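Local coordinates for nitrate transport protein (Parabacteroides distasonis, PDB 3HN0), which is probably the substrate-binding component of an ABC transporter, perhaps for nitrate or a related solute, at residues Glu216-Leu221 with Lys235-Cys240; Leu149-Leu154 with Gly230-Lys235; Ser16-Ala21 with Gly225-Gly230; Glu134-Ile139 with Ser155-Lys160. All coordinates share one frame; numbering follows the deposited sequence.

Contact 1: Glu216-Leu221 with Lys235-Cys240; sequences ETIHSL and KSIERC
Ile-237 is the central residue of this helix-helix contact: its ethyl arm reaches from helix 234-240 to meet Ile-218 and Thr-217, neighbours on helix 214-223. The case illustrates how one branched side chain can bridge two helices whose backbones stay well apart, for the CA atoms of Ile-218 and Ile-237 are 8.7 Å from each other. Ile-237 has its CG1 branch opposite the carbonyl carbon (chi1 -70°) and continues in an extended chain (chi2 -173°), which carries CD1 out to the far helix. There the methyl touches two atoms of the same partner, lying 3.8 Å from Ile-218 CG1 and 4.0 Å from Ile-218 CD1. The two isoleucine side chains run past one another in opposite senses, so the end of Ile-237 lies against the ethyl arm of Ile-218. Thr-217 contributes its methyl more loosely, with CG2 at 4.2 Å from Ile-237 CD1. Its OG1 is hydrogen-bonded to Tyr-213 O, on the residue just before the helix, leaving the carbon branch to serve the interface. Ile-18 of helix 16-19 also packs on both Thr-217 and Ile-237, and Leu-232, from the loop before helix 234-240, lies against Ile-218. The contact is thus one wall of a larger buried apolar cluster in what is most likely a periplasmic binding protein fold. No hydrogen bond or charge pair joins the two helical segments, and all three touching residues are buried. The join therefore probably rests on dispersion and the burial of apolar surface, with the shape of the aliphatic branches, not polar pairing, setting the fit.

Contact 2: Leu149-Leu154 with Gly230-Lys235; sequences LGEPFL and GALTPK
The turn that leads strand 146-149 into helix 153-160 meets the loop that leads into helix 234-240, and Pro-152 and Leu-232 form the heart of this encounter between two helix entrances. Leu-232 CD2 comes to 3.9 Å from Pro-152 CB and to 4.1 Å from Pro-152 CA, so a single methyl rests on the root of the proline ring. Although the CB of Leu-232 does not point at the proline, CG lies beside the backbone N (chi1 -64°), and of the two end methyls it is CD2, not the extended CD1, that reaches the ring. Ala-231 adds a looser apolar touch, its CB lying 4.5 Å from Pro-152 CB. The peptide bond between Glu-151 and Pro-152 is cis, close to where helix 153-160 begins. On the other side, Thr-233 is the N-cap of helix 234-240, with OG1 accepting a weak bond from Lys-235 N at 3.3 Å. Both partners are thus packed where a helix begins. Glu-151 brushes Leu-232 CD2 with OE1 at 4.5 Å, but its carboxylate is committed to other partners: OE1 is hydrogen-bonded to Ser-155 OG, and OE2 forms a salt bridge with Arg-239 NE.

Contact 3: Ser16-Ala21 with Gly225-Gly230; sequences SVIAFA and GIFAQG
Val-17 and Phe-227 make the closest apolar approach between the weakly bonded helix 16-19 and the loop that follows helix 214-223. Val-17 CG1 is 3.5 Å from both CE2 and CZ of Phe-227, the valine and the phenyl group arriving from opposite directions. Ile-18 shares the same ring atom: its CG1 stands 4.0 Å from Phe-227 CE2, its side chain running roughly at right angles to that of the phenylalanine. Two consecutive residues of the helix thereby gather round one corner of the ring. The loop takes its course from a Schellman motif at the end of helix 214-223, in which Gly-225, with positive phi (67°), turns the chain out of the helix and delivers Ile-226 and Phe-227 to helix 16-19. Purely aliphatic contact forms the second group. Ile-226 CG2 lies 3.6 Å from Val-17 CG1 and 4.0 Å from Val-17 CG2, fitting against both valine methyls. Within the loop the same CG2 also sits 3.7 Å above one face of the Phe-227 ring, offset toward its rim, so the isoleucine methyl contacts valine and ring together. With CG1 lodged between the backbone N and the carbonyl carbon (chi1 67°), Val-17 directs that methyl at both loop residues. Pro-152 and Leu-232 pack on Phe-227 as well.

Contact 4: Glu134-Ile139 with Ser155-Lys160; sequences EITQGI and SIALRK
Thr-136 and Ala-157 hold helices 132-141 and 153-160 side by side, their CA atoms only 5.7 Å apart. Ala-157, with nothing beyond a methyl, and Thr-136 occupy the closest CA approach of two nearly parallel segments, whose short axes run at 10° to each other with a closest approach of 9.7 Å. The tight part is a patch of methyl groups. Thr-136 CG2 sits 4.1 Å from Ala-157 CB and 4.0 Å from Ile-156 CG2, meeting two successive residues of the other helix; the side chains of Thr-136 and Ile-156 stand nearly perpendicular. A turn further on, Ile-139 stretches its ethyl arm out (chi2 172°) until CD1 is 4.2 Å from Ala-157 CB. The alanine methyl is therefore approached by two residues of helix 132-141. Leu-149 of strand 146-149 touches both Thr-136 and Ala-157, the strand being the link through which the chain passes from one helix to the other. The looser side contrasts sharply. Gln-137 and Lys-160 are exposed, and each stays clear of the opposite segment and loses little surface to it. The one polar side-chain atom at the tight spot, Thr-136 OG1, is hydrogen-bonded to Ala-132 O in its own helix and is not asked to bridge. With no hydrogen bond between the segments, the chemistry implies an apolar join made by methyl groups of threonine, alanine and two isoleucines, flanked by long polar chains that remain at the solvent side.

How the contacts relate
Contacts 1, 2 and 3 form one continuous body of packing: the centre of contact 1 is 8 Å from that of contact 2 and 7 Å from that of contact 3. Leu-232 CD1, 3.7 Å from Ile-18 CD1, joins contacts 2 and 3, and Ile-218 CD1, 3.6 Å from Pro-234 N, joins 1 and 2. Contact 4 lies 10 Å from contact 2 between centres and shares helix 153-160 with it; contacts 1 and 3 are 18 Å away, yet a probable hydrogen bond of 2.5 Å between Ser-155 OG and Ser-236 OG ties contact 4 to contact 1. Together they connect helix 16-19, which follows a strand of the seven-stranded sheet, to the smaller antiparallel sheet region, consistent with a two-lobed binding protein.

Contact 1: Glu216-Leu221 with Lys235-Cys240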
# COMPACT_ATOMS: atom_id res chain seq x y z
N GLU A 216 -20.35 -5.74 15.85
CA GLU A 216 -20.18 -6.47 17.09
C GLU A 216 -18.95 -5.97 17.84
O GLU A 216 -18.94 -5.91 19.05
CB GLU A 216 -20.03 -7.97 16.77
CG GLU A 216 -21.32 -8.58 16.20
CD GLU A 216 -21.51 -8.51 14.63
OE1 GLU A 216 -20.83 -7.77 13.88
OE2 GLU A 216 -22.43 -9.22 14.14
N THR A 217 -17.92 -5.62 17.08
CA THR A 217 -16.67 -5.08 17.64
C THR A 217 -16.97 -3.74 18.33
O THR A 217 -16.59 -3.54 19.48
CB THR A 217 -15.62 -4.95 16.55
OG1 THR A 217 -15.35 -6.24 15.99
CG2 THR A 217 -14.29 -4.31 17.08
N ILE A 218 -17.68 -2.86 17.63
CA ILE A 218 -18.04 -1.58 18.18
C ILE A 218 -18.88 -1.74 19.44
O ILE A 218 -18.64 -1.08 20.45
CB ILE A 218 -18.79 -0.72 17.12
CG1 ILE A 218 -17.81 -0.32 15.99
CG2 ILE A 218 -19.41 0.54 17.78
CD1 ILE A 218 -18.44 0.18 14.70
N HIS A 219 -19.88 -2.61 19.36
CA HIS A 219 -20.75 -2.91 20.47
C HIS A 219 -19.94 -3.30 21.69
O HIS A 219 -20.18 -2.82 22.78
CB HIS A 219 -21.72 -4.04 20.07
CG HIS A 219 -22.82 -4.27 21.06
ND1 HIS A 219 -23.94 -3.47 21.11
CD2 HIS A 219 -22.98 -5.22 22.01
CE1 HIS A 219 -24.73 -3.90 22.07
NE2 HIS A 219 -24.18 -4.95 22.64
N SER A 220 -18.98 -4.20 21.49
CA SER A 220 -18.15 -4.64 22.62
C SER A 220 -17.28 -3.52 23.18
O SER A 220 -17.16 -3.37 24.39
CB SER A 220 -17.29 -5.85 22.25
OG SER A 220 -16.61 -6.27 23.39
N LEU A 221 -16.68 -2.72 22.32
CA LEU A 221 -15.90 -1.59 22.79
C LEU A 221 -16.74 -0.61 23.60
O LEU A 221 -16.28 -0.08 24.60
CB LEU A 221 -15.21 -0.89 21.63
CG LEU A 221 -14.07 -1.70 20.97
CD1 LEU A 221 -13.95 -1.15 19.55
CD2 LEU A 221 -12.71 -1.61 21.75
N LYS A 235 -17.73 2.27 9.04
CA LYS A 235 -16.81 3.04 8.18
C LYS A 235 -15.56 3.50 8.92
O LYS A 235 -14.48 3.52 8.36
CB LYS A 235 -17.51 4.22 7.53
CG LYS A 235 -18.36 3.80 6.33
CD LYS A 235 -18.87 5.03 5.59
CE LYS A 235 -20.17 4.76 4.81
NZ LYS A 235 -20.03 3.61 3.88
N SER A 236 -15.69 3.79 10.22
CA SER A 236 -14.55 4.17 11.05
C SER A 236 -13.57 3.00 11.09
O SER A 236 -12.38 3.18 10.92
CB SER A 236 -14.99 4.47 12.49
OG SER A 236 -16.16 5.30 12.55
N ILE A 237 -14.09 1.81 11.31
CA ILE A 237 -13.22 0.62 11.34
C ILE A 237 -12.52 0.41 10.01
O ILE A 237 -11.31 0.20 9.97
CB ILE A 237 -13.99 -0.61 11.79
CG1 ILE A 237 -14.31 -0.43 13.28
CG2 ILE A 237 -13.16 -1.88 11.56
CD1 ILE A 237 -14.94 -1.66 13.93
N GLU A 238 -13.27 0.58 8.90
CA GLU A 238 -12.67 0.47 7.57
C GLU A 238 -11.50 1.42 7.38
O GLU A 238 -10.44 1.02 6.85
CB GLU A 238 -13.69 0.70 6.44
CG GLU A 238 -14.67 -0.42 6.18
CD GLU A 238 -15.89 0.05 5.32
OE1 GLU A 238 -15.80 1.06 4.55
OE2 GLU A 238 -16.95 -0.60 5.46
N ARG A 239 -11.66 2.68 7.81
CA ARG A 239 -10.59 3.66 7.72
C ARG A 239 -9.34 3.33 8.56
O ARG A 239 -8.27 3.82 8.28
CB ARG A 239 -11.10 5.06 8.06
CG ARG A 239 -12.05 5.61 7.00
CD ARG A 239 -12.28 7.10 7.14
NE ARG A 239 -13.11 7.35 8.30
CZ ARG A 239 -14.42 7.60 8.30
NH1 ARG A 239 -15.15 7.62 7.18
NH2 ARG A 239 -15.02 7.83 9.44
N CYS A 240 -9.50 2.54 9.61
CA CYS A 240 -8.36 2.16 10.43
C CYS A 240 -7.48 1.12 9.74
O CYS A 240 -6.32 0.96 10.14
CB CYS A 240 -8.80 1.59 11.81
SG CYS A 240 -9.59 2.86 12.81

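Contact 2: Leu149-Leu154 with Gly230-Lys235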
# COMPACT_ATOMS: atom_id res chain seq x y z
N LEU A 149 -6.71 14.24 11.09
CA LEU A 149 -7.32 13.47 12.18
C LEU A 149 -7.23 11.97 11.92
O LEU A 149 -7.24 11.54 10.80
CB LEU A 149 -8.81 13.83 12.37
CG LEU A 149 -9.15 15.19 12.94
CD1 LEU A 149 -10.68 15.44 12.84
CD2 LEU A 149 -8.69 15.41 14.36
N GLY A 150 -7.25 11.21 13.01
CA GLY A 150 -7.48 9.76 12.99
C GLY A 150 -8.70 9.44 13.85
O GLY A 150 -9.31 10.32 14.43
N GLU A 151 -9.05 8.16 13.92
CA GLU A 151 -10.26 7.72 14.58
C GLU A 151 -10.08 7.67 16.08
O GLU A 151 -9.00 7.36 16.50
CB GLU A 151 -10.64 6.37 14.04
CG GLU A 151 -11.00 6.42 12.54
CD GLU A 151 -12.30 7.12 12.27
OE1 GLU A 151 -12.99 7.61 13.21
OE2 GLU A 151 -12.65 7.19 11.10
N PRO A 152 -11.14 7.91 16.87
CA PRO A 152 -12.55 8.15 16.54
C PRO A 152 -12.85 9.62 16.22
O PRO A 152 -13.97 9.96 15.77
CB PRO A 152 -13.25 7.75 17.84
CG PRO A 152 -12.32 8.09 18.86
CD PRO A 152 -10.95 7.87 18.34
N PHE A 153 -11.85 10.47 16.39
CA PHE A 153 -12.06 11.93 16.28
C PHE A 153 -12.53 12.28 14.86
O PHE A 153 -13.36 13.18 14.65
CB PHE A 153 -10.74 12.63 16.56
CG PHE A 153 -10.18 12.30 17.88
CD1 PHE A 153 -10.76 12.83 19.02
CD2 PHE A 153 -9.07 11.40 18.00
CE1 PHE A 153 -10.25 12.52 20.28
CE2 PHE A 153 -8.57 11.08 19.26
CZ PHE A 153 -9.19 11.64 20.41
N LEU A 154 -11.93 11.61 13.90
CA LEU A 154 -12.31 11.76 12.49
C LEU A 154 -13.81 11.55 12.30
O LEU A 154 -14.51 12.37 11.71
CB LEU A 154 -11.53 10.77 11.64
CG LEU A 154 -11.77 10.74 10.12
CD1 LEU A 154 -11.64 12.12 9.49
CD2 LEU A 154 -10.76 9.72 9.42
N GLY A 230 -21.88 5.26 19.78
CA GLY A 230 -22.03 5.96 18.50
C GLY A 230 -20.80 6.70 17.98
O GLY A 230 -20.85 7.23 16.87
N ALA A 231 -19.69 6.73 18.74
CA ALA A 231 -18.48 7.38 18.25
C ALA A 231 -17.90 6.70 16.98
O ALA A 231 -17.57 7.35 15.99
CB ALA A 231 -17.44 7.45 19.35
N LEU A 232 -17.81 5.37 17.00
CA LEU A 232 -17.36 4.60 15.87
C LEU A 232 -18.54 4.02 15.09
O LEU A 232 -19.59 3.65 15.69
CB LEU A 232 -16.49 3.44 16.31
CG LEU A 232 -15.15 3.69 17.01
CD1 LEU A 232 -14.60 2.34 17.43
CD2 LEU A 232 -14.18 4.37 16.07
N THR A 233 -18.35 3.90 13.77
CA THR A 233 -19.25 3.19 12.89
C THR A 233 -18.40 2.18 12.07
O THR A 233 -17.17 2.21 12.12
CB THR A 233 -19.96 4.15 11.91
OG1 THR A 233 -19.02 4.63 10.95
CG2 THR A 233 -20.64 5.30 12.66
N PRO A 234 -19.05 1.26 11.35
CA PRO A 234 -18.25 0.37 10.52
C PRO A 234 -17.34 1.09 9.54
O PRO A 234 -16.25 0.62 9.30
CB PRO A 234 -19.30 -0.51 9.82
CG PRO A 234 -20.38 -0.58 10.84
CD PRO A 234 -20.45 0.78 11.44
N LYS A 235 -17.73 2.27 9.04
CA LYS A 235 -16.81 3.04 8.18
C LYS A 235 -15.56 3.50 8.92
O LYS A 235 -14.48 3.52 8.36
CB LYS A 235 -17.51 4.22 7.53
CG LYS A 235 -18.36 3.80 6.33
CD LYS A 235 -18.87 5.03 5.59
CE LYS A 235 -20.17 4.76 4.81
NZ LYS A 235 -20.03 3.61 3.88

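Contact 3: Ser16-Ala21 with Gly225-Gly230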
# COMPACT_ATOMS: atom_id res chain seq x y z
N SER A 16 -5.75 1.59 17.82
CA SER A 16 -5.17 0.27 17.96
C SER A 16 -5.99 -0.62 18.90
O SER A 16 -5.96 -1.81 18.73
CB SER A 16 -3.76 0.37 18.51
OG SER A 16 -3.85 0.82 19.83
N VAL A 17 -6.77 -0.04 19.84
CA VAL A 17 -7.58 -0.86 20.77
C VAL A 17 -8.63 -1.62 19.96
O VAL A 17 -9.03 -2.74 20.32
CB VAL A 17 -8.22 -0.07 21.89
CG1 VAL A 17 -9.30 0.92 21.36
CG2 VAL A 17 -8.78 -1.01 22.97
N ILE A 18 -9.01 -1.07 18.79
CA ILE A 18 -9.97 -1.78 17.96
C ILE A 18 -9.45 -3.15 17.50
O ILE A 18 -10.18 -4.14 17.49
CB ILE A 18 -10.41 -0.92 16.72
CG1 ILE A 18 -11.05 0.38 17.19
CG2 ILE A 18 -11.38 -1.76 15.81
CD1 ILE A 18 -11.30 1.45 16.05
N ALA A 19 -8.17 -3.23 17.17
CA ALA A 19 -7.57 -4.49 16.78
C ALA A 19 -7.58 -5.52 17.89
O ALA A 19 -7.61 -6.71 17.63
CB ALA A 19 -6.10 -4.24 16.32
N PHE A 20 -7.50 -5.03 19.12
CA PHE A 20 -7.45 -5.84 20.32
C PHE A 20 -8.82 -6.01 20.98
O PHE A 20 -8.92 -6.64 22.03
CB PHE A 20 -6.45 -5.18 21.30
CG PHE A 20 -5.03 -5.30 20.88
CD1 PHE A 20 -4.45 -4.39 20.05
CD2 PHE A 20 -4.24 -6.37 21.34
CE1 PHE A 20 -3.15 -4.52 19.66
CE2 PHE A 20 -2.93 -6.50 20.96
CZ PHE A 20 -2.39 -5.59 20.11
N ALA A 21 -9.89 -5.49 20.36
CA ALA A 21 -11.20 -5.45 21.00
C ALA A 21 -11.66 -6.81 21.47
O ALA A 21 -12.22 -6.93 22.57
CB ALA A 21 -12.27 -4.81 20.07
N GLY A 225 -16.65 0.47 27.78
CA GLY A 225 -16.36 1.89 28.00
C GLY A 225 -15.15 2.48 27.28
O GLY A 225 -14.61 3.50 27.72
N ILE A 226 -14.71 1.87 26.19
CA ILE A 226 -13.49 2.28 25.55
C ILE A 226 -13.80 3.49 24.69
O ILE A 226 -13.02 4.43 24.62
CB ILE A 226 -12.89 1.15 24.66
CG1 ILE A 226 -12.70 -0.17 25.46
CG2 ILE A 226 -11.58 1.61 24.01
CD1 ILE A 226 -11.89 0.02 26.67
N PHE A 227 -14.94 3.45 23.99
CA PHE A 227 -15.39 4.60 23.21
C PHE A 227 -16.84 4.90 23.57
O PHE A 227 -17.59 4.01 24.00
CB PHE A 227 -15.31 4.32 21.71
CG PHE A 227 -13.91 4.07 21.20
CD1 PHE A 227 -13.01 5.10 21.11
CD2 PHE A 227 -13.50 2.78 20.87
CE1 PHE A 227 -11.69 4.85 20.67
CE2 PHE A 227 -12.21 2.52 20.40
CZ PHE A 227 -11.31 3.57 20.31
N ALA A 228 -17.22 6.15 23.40
CA ALA A 228 -18.58 6.57 23.64
C ALA A 228 -19.52 5.93 22.64
O ALA A 228 -19.13 5.61 21.49
CB ALA A 228 -18.70 8.13 23.56
N GLN A 229 -20.77 5.75 23.06
CA GLN A 229 -21.78 5.12 22.23
C GLN A 229 -21.94 5.93 20.93
O GLN A 229 -22.13 7.14 20.98
CB GLN A 229 -23.14 5.02 22.98
CG GLN A 229 -23.75 3.61 23.06
CD GLN A 229 -24.95 3.51 24.03
OE1 GLN A 229 -25.36 4.50 24.65
NE2 GLN A 229 -25.52 2.31 24.16
N GLY A 230 -21.88 5.26 19.78
CA GLY A 230 -22.03 5.96 18.50
C GLY A 230 -20.80 6.70 17.98
O GLY A 230 -20.85 7.23 16.87

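Contact 4: Glu134-Ile139 with Ser155-Lys160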
# COMPACT_ATOMS: atom_id res chain seq x y z
N GLU A 134 -8.77 18.29 20.62
CA GLU A 134 -8.79 19.73 20.57
C GLU A 134 -9.05 20.26 19.16
O GLU A 134 -9.80 21.23 19.00
CB GLU A 134 -7.50 20.33 21.08
CG GLU A 134 -7.45 20.27 22.65
CD GLU A 134 -6.05 20.50 23.21
OE1 GLU A 134 -5.06 20.34 22.48
OE2 GLU A 134 -5.94 20.83 24.41
N ILE A 135 -8.41 19.63 18.19
CA ILE A 135 -8.64 19.91 16.77
C ILE A 135 -10.11 19.68 16.41
O ILE A 135 -10.70 20.49 15.71
CB ILE A 135 -7.74 19.10 15.84
CG1 ILE A 135 -6.30 19.66 15.93
CG2 ILE A 135 -8.24 19.20 14.35
CD1 ILE A 135 -5.32 19.01 15.05
N THR A 136 -10.68 18.57 16.90
CA THR A 136 -12.09 18.25 16.59
C THR A 136 -12.98 19.36 17.11
O THR A 136 -13.87 19.87 16.42
CB THR A 136 -12.49 16.89 17.21
OG1 THR A 136 -11.64 15.85 16.67
CG2 THR A 136 -13.96 16.56 16.91
N GLN A 137 -12.75 19.76 18.35
CA GLN A 137 -13.53 20.82 18.93
C GLN A 137 -13.35 22.13 18.14
O GLN A 137 -14.31 22.88 17.94
CB GLN A 137 -13.09 20.97 20.40
CG GLN A 137 -13.72 22.05 21.09
CD GLN A 137 -15.18 21.88 21.01
OE1 GLN A 137 -15.69 20.75 21.10
NE2 GLN A 137 -15.89 22.98 20.75
N GLY A 138 -12.11 22.45 17.73
CA GLY A 138 -11.83 23.61 16.91
C GLY A 138 -12.60 23.59 15.60
O GLY A 138 -13.09 24.60 15.15
N ILE A 139 -12.75 22.41 15.01
CA ILE A 139 -13.54 22.31 13.77
C ILE A 139 -15.01 22.67 14.08
O ILE A 139 -15.60 23.53 13.44
CB ILE A 139 -13.48 20.87 13.17
CG1 ILE A 139 -12.08 20.56 12.66
CG2 ILE A 139 -14.55 20.74 12.02
CD1 ILE A 139 -11.84 19.11 12.22
N SER A 155 -14.30 10.42 12.79
CA SER A 155 -15.72 10.06 12.67
C SER A 155 -16.61 11.06 13.38
O SER A 155 -17.68 11.46 12.87
CB SER A 155 -15.96 8.66 13.25
OG SER A 155 -15.34 7.67 12.45
N ILE A 156 -16.18 11.47 14.56
CA ILE A 156 -16.96 12.44 15.37
C ILE A 156 -17.06 13.79 14.63
O ILE A 156 -18.14 14.41 14.56
CB ILE A 156 -16.30 12.62 16.75
CG1 ILE A 156 -16.42 11.32 17.55
CG2 ILE A 156 -16.89 13.85 17.52
CD1 ILE A 156 -15.52 11.29 18.78
N ALA A 157 -15.94 14.26 14.07
CA ALA A 157 -15.90 15.50 13.33
C ALA A 157 -16.79 15.43 12.09
O ALA A 157 -17.55 16.34 11.81
CB ALA A 157 -14.44 15.83 12.90
N LEU A 158 -16.69 14.32 11.37
CA LEU A 158 -17.51 14.09 10.17
C LEU A 158 -19.02 14.03 10.49
O LEU A 158 -19.83 14.53 9.71
CB LEU A 158 -17.07 12.81 9.43
CG LEU A 158 -15.71 12.93 8.72
CD1 LEU A 158 -15.26 11.54 8.26
CD2 LEU A 158 -15.76 13.90 7.55
N ARG A 159 -19.37 13.44 11.63
CA ARG A 159 -20.76 13.32 12.07
C ARG A 159 -21.29 14.71 12.47
O ARG A 159 -22.37 15.14 12.07
CB ARG A 159 -20.80 12.38 13.27
CG ARG A 159 -22.16 11.88 13.70
CD ARG A 159 -22.01 10.55 14.46
NE ARG A 159 -21.58 10.76 15.84
CZ ARG A 159 -20.39 10.42 16.34
NH1 ARG A 159 -19.46 9.81 15.58
NH2 ARG A 159 -20.17 10.68 17.63
N LYS A 160 -20.50 15.40 13.28
CA LYS A 160 -21.01 16.63 13.90
C LYS A 160 -20.91 17.87 13.01
O LYS A 160 -21.53 18.86 13.30
CB LYS A 160 -20.31 16.86 15.26
CG LYS A 160 -20.72 15.82 16.33
CD LYS A 160 -20.03 16.08 17.69
CE LYS A 160 -20.48 17.39 18.35
NZ LYS A 160 -19.74 17.73 19.63